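Local coordinates for hypothetical signal peptide protein (PDB 3PJY) that is of unknown function but belongs to the DUF192 family and is possibly a transcription regulator, at residues B[10-15]-B[114-119]; B[18-23]-B[44-49]; B[58-63]-B[93-98]; B[81-86]-B[98-103]. One frame throughout, in Å; residues are numbered along the deposited sequence.

Contact 1. Residues B[10-15]-B[114-119]; sequences VRLITA and KRLGVS
L12 and L116 both carry CG anti to their own carbonyl carbon (chi1 -70° and -60°). This sends the two branched ends toward each other, and they meet at CD1 on both sides, 3.9 Å between L12 CD1 and L116 CD1. The two side chains cross at about a right angle. The same L12 CD1 also rests on V118 CG2, at 4.0 Å, so one methyl of the strand touches both residues that flank G117.

T14 continues the row. T14 CG2 lies 4.0 Å from V118 CG2. The distance from T14 CG2 to G117 O is 3.6 Å. The chi1 of 69° puts OG1 between the backbone N and the carbonyl carbon. From there OG1 shares a water with G117 O, each 2.9 Å from the water oxygen; the water donates to G117 O. T14 OG1 is also hydrogen-bonded to the hydroxyl of S16.

G117 ends helix 112-116 in a Schellman motif with positive phi. Its N bonds to K114 O at 3.2 Å. The chain then turns, and V118 brings CG2 against L12 and T14. I81 of strand 81-88 packs on both L12 and V118 and extends the apolar patch.

No direct hydrogen bond joins the two segments. Methyl packing and one bridging water hold the end of the helix against strand 6-13, so the contact is mainly apolar with one water-mediated polar link at T14.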
loop_
_atom_site.group_PDB
_atom_site.type_symbol
_atom_site.label_atom_id
_atom_site.label_comp_id
_atom_site.label_asym_id
_atom_site.label_seq_id
_atom_site.Cartn_x
_atom_site.Cartn_y
_atom_site.Cartn_z
ATOM N N VAL B 10 0.513 3.713 -5.224
ATOM C CA VAL B 10 -0.269 4.846 -4.783
ATOM C C VAL B 10 -1.092 4.368 -3.584
ATOM O O VAL B 10 -1.203 3.165 -3.291
ATOM C CB VAL B 10 -1.161 5.407 -5.886
ATOM C CG1 VAL B 10 -0.293 5.880 -7.037
ATOM C CG2 VAL B 10 -2.198 4.376 -6.352
ATOM N N ARG B 11 -1.709 5.317 -2.916
ATOM C CA ARG B 11 -2.600 4.961 -1.833
ATOM C C ARG B 11 -3.801 5.836 -1.765
ATOM O O ARG B 11 -3.748 7.036 -2.075
ATOM C CB ARG B 11 -1.902 4.964 -0.518
ATOM C CG ARG B 11 -1.362 6.272 -0.064
ATOM C CD ARG B 11 -0.269 6.040 1.016
ATOM N NE ARG B 11 0.123 7.307 1.673
ATOM C CZ ARG B 11 -0.268 7.728 2.891
ATOM N NH1 ARG B 11 -1.058 6.985 3.687
ATOM N NH2 ARG B 11 0.161 8.908 3.352
ATOM N N LEU B 12 -4.898 5.196 -1.424
ATOM C CA LEU B 12 -6.145 5.889 -1.123
ATOM C C LEU B 12 -6.242 6.093 0.368
ATOM O O LEU B 12 -5.968 5.168 1.133
ATOM C CB LEU B 12 -7.344 5.082 -1.635
ATOM C CG LEU B 12 -7.558 4.985 -3.127
ATOM C CD1 LEU B 12 -8.575 3.903 -3.539
ATOM C CD2 LEU B 12 -8.023 6.360 -3.655
ATOM N N ILE B 13 -6.536 7.339 0.769
ATOM C CA ILE B 13 -6.625 7.717 2.173
ATOM C C ILE B 13 -8.046 8.223 2.378
ATOM O O ILE B 13 -8.487 9.161 1.696
ATOM C CB ILE B 13 -5.644 8.792 2.581
ATOM C CG1 ILE B 13 -4.208 8.354 2.167
ATOM C CG2 ILE B 13 -5.744 9.026 4.102
ATOM C CD1 ILE B 13 -3.243 9.519 1.963
ATOM N N THR B 14 -8.764 7.631 3.319
ATOM C CA THR B 14 -10.162 8.007 3.519
ATOM C C THR B 14 -10.296 8.989 4.654
ATOM O O THR B 14 -9.367 9.247 5.453
ATOM C CB THR B 14 -11.032 6.753 3.801
ATOM O OG1 THR B 14 -10.707 6.218 5.083
ATOM C CG2 THR B 14 -10.834 5.709 2.695
ATOM N N ALA B 15 -11.506 9.535 4.790
ATOM C CA ALA B 15 -11.795 10.473 5.846
ATOM C C ALA B 15 -11.554 9.936 7.241
ATOM O O ALA B 15 -11.233 10.706 8.156
ATOM C CB ALA B 15 -13.304 10.974 5.728
ATOM N N LYS B 114 -16.413 0.308 -2.898
ATOM C CA LYS B 114 -17.098 -0.267 -1.716
ATOM C C LYS B 114 -16.207 -1.096 -0.818
ATOM O O LYS B 114 -16.252 -0.964 0.424
ATOM C CB LYS B 114 -18.297 -1.061 -2.162
ATOM C CG LYS B 114 -19.427 -0.172 -2.603
ATOM C CD LYS B 114 -20.130 0.610 -1.444
ATOM C CE LYS B 114 -20.955 1.835 -1.974
ATOM N NZ LYS B 114 -20.115 2.995 -2.534
ATOM N N ARG B 115 -15.418 -1.974 -1.414
ATOM C CA ARG B 115 -14.522 -2.823 -0.651
ATOM C C ARG B 115 -13.593 -2.016 0.232
ATOM O O ARG B 115 -13.332 -2.432 1.381
ATOM C CB ARG B 115 -13.680 -3.729 -1.561
ATOM C CG ARG B 115 -12.591 -4.567 -0.823
ATOM C CD ARG B 115 -11.976 -5.566 -1.821
ATOM N NE ARG B 115 -11.090 -4.977 -2.857
ATOM C CZ ARG B 115 -9.795 -4.728 -2.695
ATOM N NH1 ARG B 115 -9.181 -4.914 -1.527
ATOM N NH2 ARG B 115 -9.083 -4.318 -3.734
ATOM N N LEU B 116 -13.172 -0.842 -0.238
ATOM C CA LEU B 116 -12.161 -0.020 0.458
ATOM C C LEU B 116 -12.772 1.087 1.327
ATOM O O LEU B 116 -12.030 1.777 2.021
ATOM C CB LEU B 116 -11.156 0.526 -0.541
ATOM C CG LEU B 116 -10.344 -0.504 -1.346
ATOM C CD1 LEU B 116 -9.349 0.265 -2.267
ATOM C CD2 LEU B 116 -9.636 -1.488 -0.416
ATOM N N GLY B 117 -14.089 1.237 1.277
ATOM C CA GLY B 117 -14.785 2.272 2.055
ATOM C C GLY B 117 -14.399 3.682 1.642
ATOM O O GLY B 117 -14.205 4.569 2.488
ATOM N N VAL B 118 -14.247 3.867 0.339
ATOM C CA VAL B 118 -13.885 5.150 -0.256
ATOM C C VAL B 118 -15.101 5.960 -0.643
ATOM O O VAL B 118 -16.117 5.413 -1.035
ATOM C CB VAL B 118 -12.957 4.875 -1.461
ATOM C CG1 VAL B 118 -12.679 6.179 -2.278
ATOM C CG2 VAL B 118 -11.670 4.302 -0.967
ATOM N N SER B 119 -15.010 7.288 -0.460
ATOM C CA SER B 119 -16.084 8.229 -0.745
ATOM C C SER B 119 -15.511 9.441 -1.459
ATOM O O SER B 119 -14.361 9.741 -1.326
ATOM C CB SER B 119 -16.714 8.779 0.556
ATOM O OG SER B 119 -17.022 7.774 1.517
HETATM O O HOH W 1 -13.078 4.583 5.143
#

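Contact 2. Residues B[18-23]-B[44-49]; sequences RTHDLT and APDHGM
D46 reaches across from 44-49 to H20. Its CB lies 4.0 Å from D21 O, beside the strand. With chi1 at -67°, CG is turned toward the imidazole of H20. At the tip, OD1 accepts from H20 NE2 at 2.7 Å, with an N-H...O angle of 164°. The oxygen lies close to the ring plane, but the nitrogen approaches from above the carboxylate plane, and the two planes are 54° apart. OD1 also takes a salt bridge from R115 of helix 112-116, so two donors hold this one oxygen. D46 OD2 stays farther off, 3.8 Å from H20 NE2.

The backbone of D46 adds a second grip. T23 N donates to D46 O at 2.9 Å, almost in line with the carbonyl. The next rung is G48 N to T23 O, 3.1 Å. Between these rungs T23 and H47 form a parallel bridge. In the conformer given, T23 CB lies over one face of the H47 ring, 3.9 Å from its centroid, a CH-pi contact of this copy only.

A type I turn from A44 to H47 carries D46 and delivers the chain into the strand at H47. On strand 19-27, D21 OD2 bonds to H47 and T23 of the second subunit.

The parallel pairing of strands 19-27 and 47-53, with helix 30-35 between them in the chain, is that of a beta-alpha-beta crossover.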
loop_
_atom_site.group_PDB
_atom_site.type_symbol
_atom_site.label_atom_id
_atom_site.label_comp_id
_atom_site.label_asym_id
_atom_site.label_seq_id
_atom_site.Cartn_x
_atom_site.Cartn_y
_atom_site.Cartn_z
ATOM N N ARG B 18 -8.115 5.702 7.197
ATOM C CA ARG B 18 -7.725 4.402 6.637
ATOM C C ARG B 18 -6.936 4.572 5.351
ATOM O O ARG B 18 -7.288 5.394 4.531
ATOM C CB ARG B 18 -9.010 3.619 6.395
ATOM C CG ARG B 18 -8.860 2.188 6.142
ATOM C CD ARG B 18 -10.249 1.556 5.903
ATOM N NE ARG B 18 -11.026 1.448 7.130
ATOM C CZ ARG B 18 -10.906 0.471 8.038
ATOM N NH1 ARG B 18 -10.020 -0.516 7.855
ATOM N NH2 ARG B 18 -11.699 0.460 9.102
ATOM N N THR B 19 -5.846 3.809 5.213
ATOM C CA THR B 19 -4.983 3.893 4.050
ATOM C C THR B 19 -4.997 2.541 3.380
ATOM O O THR B 19 -5.048 1.506 4.038
ATOM C CB THR B 19 -3.538 4.333 4.452
ATOM O OG1 THR B 19 -2.758 4.585 3.258
ATOM C CG2 THR B 19 -2.885 3.338 5.311
ATOM N N HIS B 20 -4.978 2.565 2.052
ATOM C CA HIS B 20 -4.921 1.338 1.266
ATOM C C HIS B 20 -4.073 1.519 0.019
ATOM O O HIS B 20 -4.315 2.405 -0.765
ATOM C CB HIS B 20 -6.290 0.869 0.856
ATOM C CG HIS B 20 -6.301 -0.547 0.361
ATOM N ND1 HIS B 20 -6.563 -1.621 1.183
ATOM C CD2 HIS B 20 -6.096 -1.055 -0.885
ATOM C CE1 HIS B 20 -6.494 -2.732 0.459
ATOM N NE2 HIS B 20 -6.232 -2.406 -0.799
ATOM N N ASP B 21 -3.100 0.647 -0.153
ATOM C CA ASP B 21 -2.202 0.722 -1.271
ATOM C C ASP B 21 -2.702 -0.007 -2.505
ATOM O O ASP B 21 -3.354 -1.078 -2.413
ATOM C CB ASP B 21 -0.828 0.135 -0.908
ATOM C CG ASP B 21 -0.147 0.880 0.211
ATOM O OD1 ASP B 21 -0.177 2.126 0.273
ATOM O OD2 ASP B 21 0.483 0.223 1.035
ATOM N N LEU B 22 -2.370 0.580 -3.645
ATOM C CA LEU B 22 -2.648 0.043 -4.954
ATOM C C LEU B 22 -1.410 0.120 -5.815
ATOM O O LEU B 22 -0.524 0.981 -5.610
ATOM C CB LEU B 22 -3.788 0.808 -5.676
ATOM C CG LEU B 22 -5.096 1.004 -4.931
ATOM C CD1 LEU B 22 -5.949 2.131 -5.584
ATOM C CD2 LEU B 22 -5.861 -0.318 -4.871
ATOM N N THR B 23 -1.362 -0.732 -6.832
ATOM C CA THR B 23 -0.336 -0.634 -7.876
ATOM C C THR B 23 -1.078 -0.238 -9.135
ATOM O O THR B 23 -2.059 -0.874 -9.508
ATOM C CB THR B 23 0.317 -1.960 -8.131
ATOM O OG1 THR B 23 1.023 -2.360 -6.956
ATOM C CG2 THR B 23 1.327 -1.810 -9.259
ATOM N N ALA B 44 -6.007 -7.661 -11.075
ATOM C CA ALA B 44 -5.995 -7.987 -9.653
ATOM C C ALA B 44 -6.713 -6.963 -8.816
ATOM O O ALA B 44 -6.805 -5.787 -9.219
ATOM C CB ALA B 44 -4.527 -8.176 -9.146
ATOM N N PRO B 45 -7.238 -7.369 -7.645
ATOM C CA PRO B 45 -8.103 -6.442 -6.930
ATOM C C PRO B 45 -7.426 -5.128 -6.483
ATOM O O PRO B 45 -8.070 -4.074 -6.442
ATOM C CB PRO B 45 -8.511 -7.213 -5.679
ATOM C CG PRO B 45 -8.432 -8.653 -6.092
ATOM C CD PRO B 45 -7.270 -8.736 -7.049
ATOM N N ASP B 46 -6.141 -5.188 -6.151
ATOM C CA ASP B 46 -5.403 -3.980 -5.755
ATOM C C ASP B 46 -4.601 -3.342 -6.916
ATOM O O ASP B 46 -3.635 -2.591 -6.657
ATOM C CB ASP B 46 -4.516 -4.248 -4.536
ATOM C CG ASP B 46 -5.322 -4.539 -3.272
ATOM O OD1 ASP B 46 -6.362 -3.901 -3.038
ATOM O OD2 ASP B 46 -4.935 -5.490 -2.547
ATOM N N HIS B 47 -4.983 -3.637 -8.155
ATOM C CA HIS B 47 -4.360 -3.046 -9.325
ATOM C C HIS B 47 -5.375 -2.215 -10.106
ATOM O O HIS B 47 -6.542 -2.582 -10.228
ATOM C CB HIS B 47 -3.790 -4.107 -10.236
ATOM C CG HIS B 47 -2.492 -4.684 -9.764
ATOM N ND1 HIS B 47 -1.298 -4.454 -10.424
ATOM C CD2 HIS B 47 -2.200 -5.516 -8.733
ATOM C CE1 HIS B 47 -0.327 -5.111 -9.804
ATOM N NE2 HIS B 47 -0.847 -5.761 -8.782
ATOM N N GLY B 48 -4.889 -1.130 -10.693
ATOM C CA GLY B 48 -5.710 -0.265 -11.511
ATOM C C GLY B 48 -4.908 0.497 -12.528
ATOM O O GLY B 48 -3.711 0.233 -12.722
HETATM N N MSE B 49 -5.591 1.406 -13.203
HETATM C CA MSE B 49 -4.945 2.248 -14.186
HETATM C C MSE B 49 -5.239 3.696 -13.815
HETATM O O MSE B 49 -6.390 4.082 -13.594
HETATM C CB MSE B 49 -5.412 1.893 -15.585
HETATM C CG MSE B 49 -4.768 2.767 -16.626
HETATM SE SE MSE B 49 -4.950 2.151 -18.468
HETATM C CE MSE B 49 -3.717 0.696 -18.421
HETATM O O HOH W 2 -0.865 -2.779 -12.141
#

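Contact 3. Residues B[58-63]-B[93-98]; sequences PVMMWM and EAIIDS
M61 and I96 form the hydrogen-bonded pair of a short antiparallel ladder. M61 N donates to I96 O at 2.9 Å, and I96 N returns a bond to M61 O at 2.8 Å; both are nearly straight at hydrogen, 173° and 176°. M60 and D97 form the adjacent non-hydrogen-bonded pair. Beyond it S98 N donates to V59 O, 2.9 Å.

The S98 side chain closes this end. Its chi1 of 66° brings OG back to V59 N, which donates to it at 3.0 Å. S98 OG has a further partner in E100, which helps to fix its rotation.

On the face of M60 and D97, I95 CG2 packs against M60 CB at 3.8 Å. At the far end the ring edge of W62 meets the backbone of E93, with W62 CE3 3.5 Å from E93 O. In the conformer given, the E93 side chain runs alongside the ring.

The opposite face carries M61 and I96. M61 packs on F51, F53 and V105, while I96 reaches M72, H85 and A88, seating the pair on the main sheet. M60 and M61 are selenomethionines.

This is a two-stranded antiparallel beta ribbon lying against the larger mixed sheet.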
loop_
_atom_site.group_PDB
_atom_site.type_symbol
_atom_site.label_atom_id
_atom_site.label_comp_id
_atom_site.label_asym_id
_atom_site.label_seq_id
_atom_site.Cartn_x
_atom_site.Cartn_y
_atom_site.Cartn_z
ATOM N N PRO B 58 -12.183 19.345 -17.778
ATOM C CA PRO B 58 -13.113 18.208 -17.714
ATOM C C PRO B 58 -12.709 17.095 -18.652
ATOM O O PRO B 58 -12.060 17.362 -19.696
ATOM C CB PRO B 58 -14.441 18.828 -18.144
ATOM C CG PRO B 58 -14.301 20.258 -17.751
ATOM C CD PRO B 58 -12.866 20.609 -18.109
ATOM N N VAL B 59 -13.041 15.859 -18.284
ATOM C CA VAL B 59 -12.710 14.718 -19.115
ATOM C C VAL B 59 -13.932 13.816 -19.310
ATOM O O VAL B 59 -14.906 13.839 -18.524
ATOM C CB VAL B 59 -11.553 13.879 -18.552
ATOM C CG1 VAL B 59 -10.334 14.747 -18.316
ATOM C CG2 VAL B 59 -11.917 13.233 -17.306
HETATM N N MSE B 60 -13.861 13.050 -20.368
HETATM C CA MSE B 60 -14.906 12.114 -20.760
HETATM C C MSE B 60 -14.294 10.720 -20.837
HETATM O O MSE B 60 -13.294 10.487 -21.518
HETATM C CB MSE B 60 -15.461 12.535 -22.120
HETATM C CG MSE B 60 -16.059 13.905 -22.052
HETATM SE SE MSE B 60 -17.138 14.374 -23.596
HETATM C CE MSE B 60 -16.064 13.808 -24.652
HETATM N N MSE B 61 -14.943 9.755 -20.162
HETATM C CA MSE B 61 -14.543 8.360 -20.195
HETATM C C MSE B 61 -15.670 7.510 -20.750
HETATM O O MSE B 61 -16.816 7.909 -20.741
HETATM C CB MSE B 61 -14.251 7.896 -18.776
HETATM C CG MSE B 61 -13.269 8.749 -17.977
HETATM SE SE MSE B 61 -11.456 8.704 -18.655
HETATM C CE MSE B 61 -10.989 6.918 -18.244
ATOM N N TRP B 62 -15.290 6.348 -21.243
ATOM C CA TRP B 62 -16.272 5.334 -21.662
ATOM C C TRP B 62 -15.723 3.931 -21.525
ATOM O O TRP B 62 -14.563 3.729 -21.111
ATOM C CB TRP B 62 -16.800 5.632 -23.078
ATOM C CG TRP B 62 -15.801 5.496 -24.233
ATOM C CD1 TRP B 62 -14.488 5.174 -24.155
ATOM C CD2 TRP B 62 -16.061 5.743 -25.629
ATOM N NE1 TRP B 62 -13.904 5.187 -25.413
ATOM C CE2 TRP B 62 -14.851 5.556 -26.320
ATOM C CE3 TRP B 62 -17.189 6.111 -26.342
ATOM C CZ2 TRP B 62 -14.752 5.693 -27.720
ATOM C CZ3 TRP B 62 -17.087 6.262 -27.738
ATOM C CH2 TRP B 62 -15.883 6.063 -28.399
HETATM N N MSE B 63 -16.551 2.956 -21.899
HETATM C CA MSE B 63 -16.256 1.539 -21.738
HETATM C C MSE B 63 -16.163 0.775 -23.056
HETATM O O MSE B 63 -16.256 -0.445 -23.096
HETATM C CB MSE B 63 -17.246 0.887 -20.783
HETATM C CG MSE B 63 -17.206 1.457 -19.372
HETATM SE SE MSE B 63 -15.640 0.923 -18.428
HETATM C CE MSE B 63 -16.251 -0.804 -18.082
ATOM N N GLU B 93 -20.615 2.444 -24.884
ATOM C CA GLU B 93 -20.097 3.697 -25.405
ATOM C C GLU B 93 -20.750 4.957 -24.769
ATOM O O GLU B 93 -20.474 6.076 -25.196
ATOM C CB GLU B 93 -20.196 3.749 -26.938
ATOM C CG GLU B 93 -19.027 3.093 -27.599
ATOM C CD GLU B 93 -19.276 2.906 -29.066
ATOM O OE1 GLU B 93 -19.571 3.936 -29.734
ATOM O OE2 GLU B 93 -19.204 1.736 -29.518
ATOM N N ALA B 94 -21.568 4.795 -23.720
ATOM C CA ALA B 94 -22.112 5.939 -22.988
ATOM C C ALA B 94 -20.987 6.724 -22.351
ATOM O O ALA B 94 -20.160 6.161 -21.623
ATOM C CB ALA B 94 -23.075 5.439 -21.891
ATOM N N ILE B 95 -20.960 8.027 -22.576
ATOM C CA ILE B 95 -19.943 8.896 -21.994
ATOM C C ILE B 95 -20.223 9.116 -20.545
ATOM O O ILE B 95 -21.364 9.447 -20.158
ATOM C CB ILE B 95 -19.892 10.275 -22.729
ATOM C CG1 ILE B 95 -19.424 10.061 -24.179
ATOM C CG2 ILE B 95 -19.019 11.307 -21.911
ATOM C CD1 ILE B 95 -19.551 11.310 -25.130
ATOM N N ILE B 96 -19.176 8.959 -19.738
ATOM C CA ILE B 96 -19.184 9.260 -18.331
ATOM C C ILE B 96 -18.332 10.511 -18.171
ATOM O O ILE B 96 -17.119 10.469 -18.369
ATOM C CB ILE B 96 -18.621 8.086 -17.497
ATOM C CG1 ILE B 96 -19.429 6.814 -17.774
ATOM C CG2 ILE B 96 -18.628 8.460 -15.982
ATOM C CD1 ILE B 96 -18.822 5.526 -17.221
ATOM N N ASP B 97 -18.987 11.634 -17.882
ATOM C CA ASP B 97 -18.318 12.926 -17.839
ATOM C C ASP B 97 -17.868 13.229 -16.424
ATOM O O ASP B 97 -18.573 12.893 -15.468
ATOM C CB ASP B 97 -19.242 14.023 -18.364
ATOM C CG ASP B 97 -18.457 15.263 -18.789
ATOM O OD1 ASP B 97 -17.854 15.213 -19.882
ATOM O OD2 ASP B 97 -18.439 16.226 -18.009
ATOM N N SER B 98 -16.714 13.880 -16.275
ATOM C CA SER B 98 -16.242 14.263 -14.981
ATOM C C SER B 98 -17.130 15.394 -14.391
ATOM O O SER B 98 -17.089 15.596 -13.189
ATOM C CB SER B 98 -14.776 14.712 -15.047
ATOM O OG SER B 98 -14.656 15.888 -15.809
#

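Contact 4. Residues B[81-86]-B[98-103]; sequences IRTIHE and SREPVA
R82 and T83 lie at a classic beta bulge in strand 81-88, where both residues face F74 of the neighbouring strand. The bulge goes with an R82 psi of -50°, and both side chains start out toward 98-103. No backbone bond joins the two segments. The second segment bends through R99, whose phi is positive, before it enters strand 102-109. S98 OG donates to E100 O at 2.7 Å across this bend.

R82 and E100 make the main link. The R82 chain is bent at chi2 and chi3, which brings the guanidinium side-on to the carboxylate. NE and NH2 both donate to the same oxygen, E100 OE1, at 3.3 Å and 3.2 Å, forming a salt bridge. OE1 lies near the guanidinium plane. The carboxylate stands across it, its plane 78° away. NH2 uses the syn lone pair of OE1, whereas NE comes from above the carboxylate.

The other oxygen, E100 OE2, lies against R82 CB at 3.4 Å and T83 CG2 at 3.6 Å, and accepts a hydrogen bond from a water at 2.8 Å. That water takes a hydrogen bond from T83 OG1 and gives one to S98 O, joining three residues at one point.

Strand 70-75 lies between 81-88 and 102-109 in the sheet. The loop leading into 102-109 reaches over strand 70-75 to the bulge in 81-88, and F74 of that middle strand touches T83 and S98.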
loop_
_atom_site.group_PDB
_atom_site.type_symbol
_atom_site.label_atom_id
_atom_site.label_comp_id
_atom_site.label_asym_id
_atom_site.label_seq_id
_atom_site.Cartn_x
_atom_site.Cartn_y
_atom_site.Cartn_z
ATOM N N ILE B 81 -10.545 13.138 -4.503
ATOM C CA ILE B 81 -11.528 12.467 -5.310
ATOM C C ILE B 81 -12.783 13.333 -5.351
ATOM O O ILE B 81 -13.463 13.516 -4.335
ATOM C CB ILE B 81 -11.830 11.071 -4.763
ATOM C CG1 ILE B 81 -10.583 10.208 -4.751
ATOM C CG2 ILE B 81 -12.938 10.430 -5.558
ATOM C CD1 ILE B 81 -10.646 9.040 -3.731
ATOM N N ARG B 82 -13.095 13.851 -6.534
ATOM C CA ARG B 82 -14.217 14.778 -6.723
ATOM C C ARG B 82 -15.511 14.039 -6.920
ATOM O O ARG B 82 -16.509 14.387 -6.271
ATOM C CB ARG B 82 -13.970 15.715 -7.915
ATOM C CG ARG B 82 -12.720 16.543 -7.764
ATOM C CD ARG B 82 -12.832 17.574 -6.679
ATOM N NE ARG B 82 -14.031 18.380 -6.856
ATOM C CZ ARG B 82 -14.569 19.162 -5.919
ATOM N NH1 ARG B 82 -14.007 19.280 -4.715
ATOM N NH2 ARG B 82 -15.671 19.851 -6.204
ATOM N N THR B 83 -15.517 13.067 -7.822
ATOM C CA THR B 83 -16.679 12.261 -8.065
ATOM C C THR B 83 -16.255 10.823 -8.368
ATOM O O THR B 83 -15.108 10.562 -8.770
ATOM C CB THR B 83 -17.541 12.781 -9.222
ATOM O OG1 THR B 83 -16.800 12.768 -10.407
ATOM C CG2 THR B 83 -17.984 14.228 -8.983
ATOM N N ILE B 84 -17.223 9.934 -8.196
ATOM C CA ILE B 84 -17.006 8.509 -8.374
ATOM C C ILE B 84 -18.149 7.954 -9.174
ATOM O O ILE B 84 -19.329 8.213 -8.834
ATOM C CB ILE B 84 -16.911 7.758 -7.045
ATOM C CG1 ILE B 84 -15.763 8.304 -6.204
ATOM C CG2 ILE B 84 -16.734 6.266 -7.306
ATOM C CD1 ILE B 84 -15.580 7.622 -4.813
ATOM N N HIS B 85 -17.814 7.209 -10.227
ATOM C CA HIS B 85 -18.811 6.458 -10.980
ATOM C C HIS B 85 -18.545 4.992 -10.782
ATOM O O HIS B 85 -17.638 4.430 -11.407
ATOM C CB HIS B 85 -18.765 6.804 -12.468
ATOM C CG HIS B 85 -19.862 6.180 -13.263
ATOM N ND1 HIS B 85 -20.990 6.894 -13.635
ATOM C CD2 HIS B 85 -20.061 4.913 -13.692
ATOM C CE1 HIS B 85 -21.812 6.090 -14.291
ATOM N NE2 HIS B 85 -21.294 4.880 -14.317
ATOM N N GLU B 86 -19.361 4.350 -9.947
ATOM C CA GLU B 86 -19.203 2.935 -9.683
ATOM C C GLU B 86 -19.893 2.112 -10.786
ATOM O O GLU B 86 -20.846 2.556 -11.388
ATOM C CB GLU B 86 -19.800 2.584 -8.313
ATOM C CG GLU B 86 -18.947 3.124 -7.190
ATOM C CD GLU B 86 -19.625 3.069 -5.854
ATOM O OE1 GLU B 86 -20.410 3.970 -5.532
ATOM O OE2 GLU B 86 -19.361 2.115 -5.129
ATOM N N SER B 98 -16.714 13.880 -16.275
ATOM C CA SER B 98 -16.242 14.263 -14.981
ATOM C C SER B 98 -17.130 15.394 -14.391
ATOM O O SER B 98 -17.089 15.596 -13.189
ATOM C CB SER B 98 -14.776 14.712 -15.047
ATOM O OG SER B 98 -14.656 15.888 -15.809
ATOM N N ARG B 99 -17.839 16.152 -15.229
ATOM C CA ARG B 99 -18.803 17.191 -14.761
ATOM C C ARG B 99 -18.134 18.474 -14.254
ATOM O O ARG B 99 -18.799 19.425 -13.883
ATOM C CB ARG B 99 -19.735 16.616 -13.661
ATOM N N GLU B 100 -16.815 18.487 -14.230
ATOM C CA GLU B 100 -16.015 19.569 -13.700
ATOM C C GLU B 100 -14.542 19.235 -13.990
ATOM O O GLU B 100 -14.188 18.076 -14.262
ATOM C CB GLU B 100 -16.154 19.666 -12.194
ATOM C CG GLU B 100 -15.624 18.484 -11.465
ATOM C CD GLU B 100 -15.968 18.504 -9.992
ATOM O OE1 GLU B 100 -15.795 19.556 -9.347
ATOM O OE2 GLU B 100 -16.428 17.463 -9.490
ATOM N N PRO B 101 -13.673 20.233 -13.881
ATOM C CA PRO B 101 -12.264 19.981 -14.240
ATOM C C PRO B 101 -11.582 19.035 -13.276
ATOM O O PRO B 101 -11.738 19.167 -12.057
ATOM C CB PRO B 101 -11.647 21.374 -14.146
ATOM C CG PRO B 101 -12.835 22.310 -14.362
ATOM C CD PRO B 101 -13.923 21.660 -13.611
ATOM N N VAL B 102 -10.825 18.069 -13.798
ATOM C CA VAL B 102 -10.014 17.158 -13.002
ATOM C C VAL B 102 -8.669 16.954 -13.693
ATOM O O VAL B 102 -8.468 17.403 -14.832
ATOM C CB VAL B 102 -10.710 15.768 -12.821
ATOM C CG1 VAL B 102 -12.018 15.947 -11.963
ATOM C CG2 VAL B 102 -11.007 15.060 -14.161
ATOM N N ALA B 103 -7.746 16.289 -12.992
ATOM C CA ALA B 103 -6.398 16.064 -13.488
ATOM C C ALA B 103 -6.087 14.592 -13.762
ATOM O O ALA B 103 -5.159 14.276 -14.489
ATOM C CB ALA B 103 -5.372 16.614 -12.481
HETATM O O HOH W 3 -15.844 15.117 -10.997
#

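Overall arrangement
From the N terminus, strand 6-13 opens the loop that contact 1 closes about a hundred residues later, and the other three contacts fall within it. Contact 2 closes first, through the crossover from strand 19-27 to strand 47-53. Contact 3 then opens at 58-63. Contact 4 opens at 81-86 before contact 3 closes at 93-98, and closes at 98-103, so these two cross, and they share S98. Contacts 1 and 2 join through helix 112-116 and the adjacent strands 6-13 and 19-27. Contacts 1 and 4 meet through K114-E86 and I81. Contacts 2 and 3 lie on opposite sides of the chain's centre, their own centres about 22 Å apart. Contact 3 packs its ribbon on the main sheet, in which contact 2 pairs two strands.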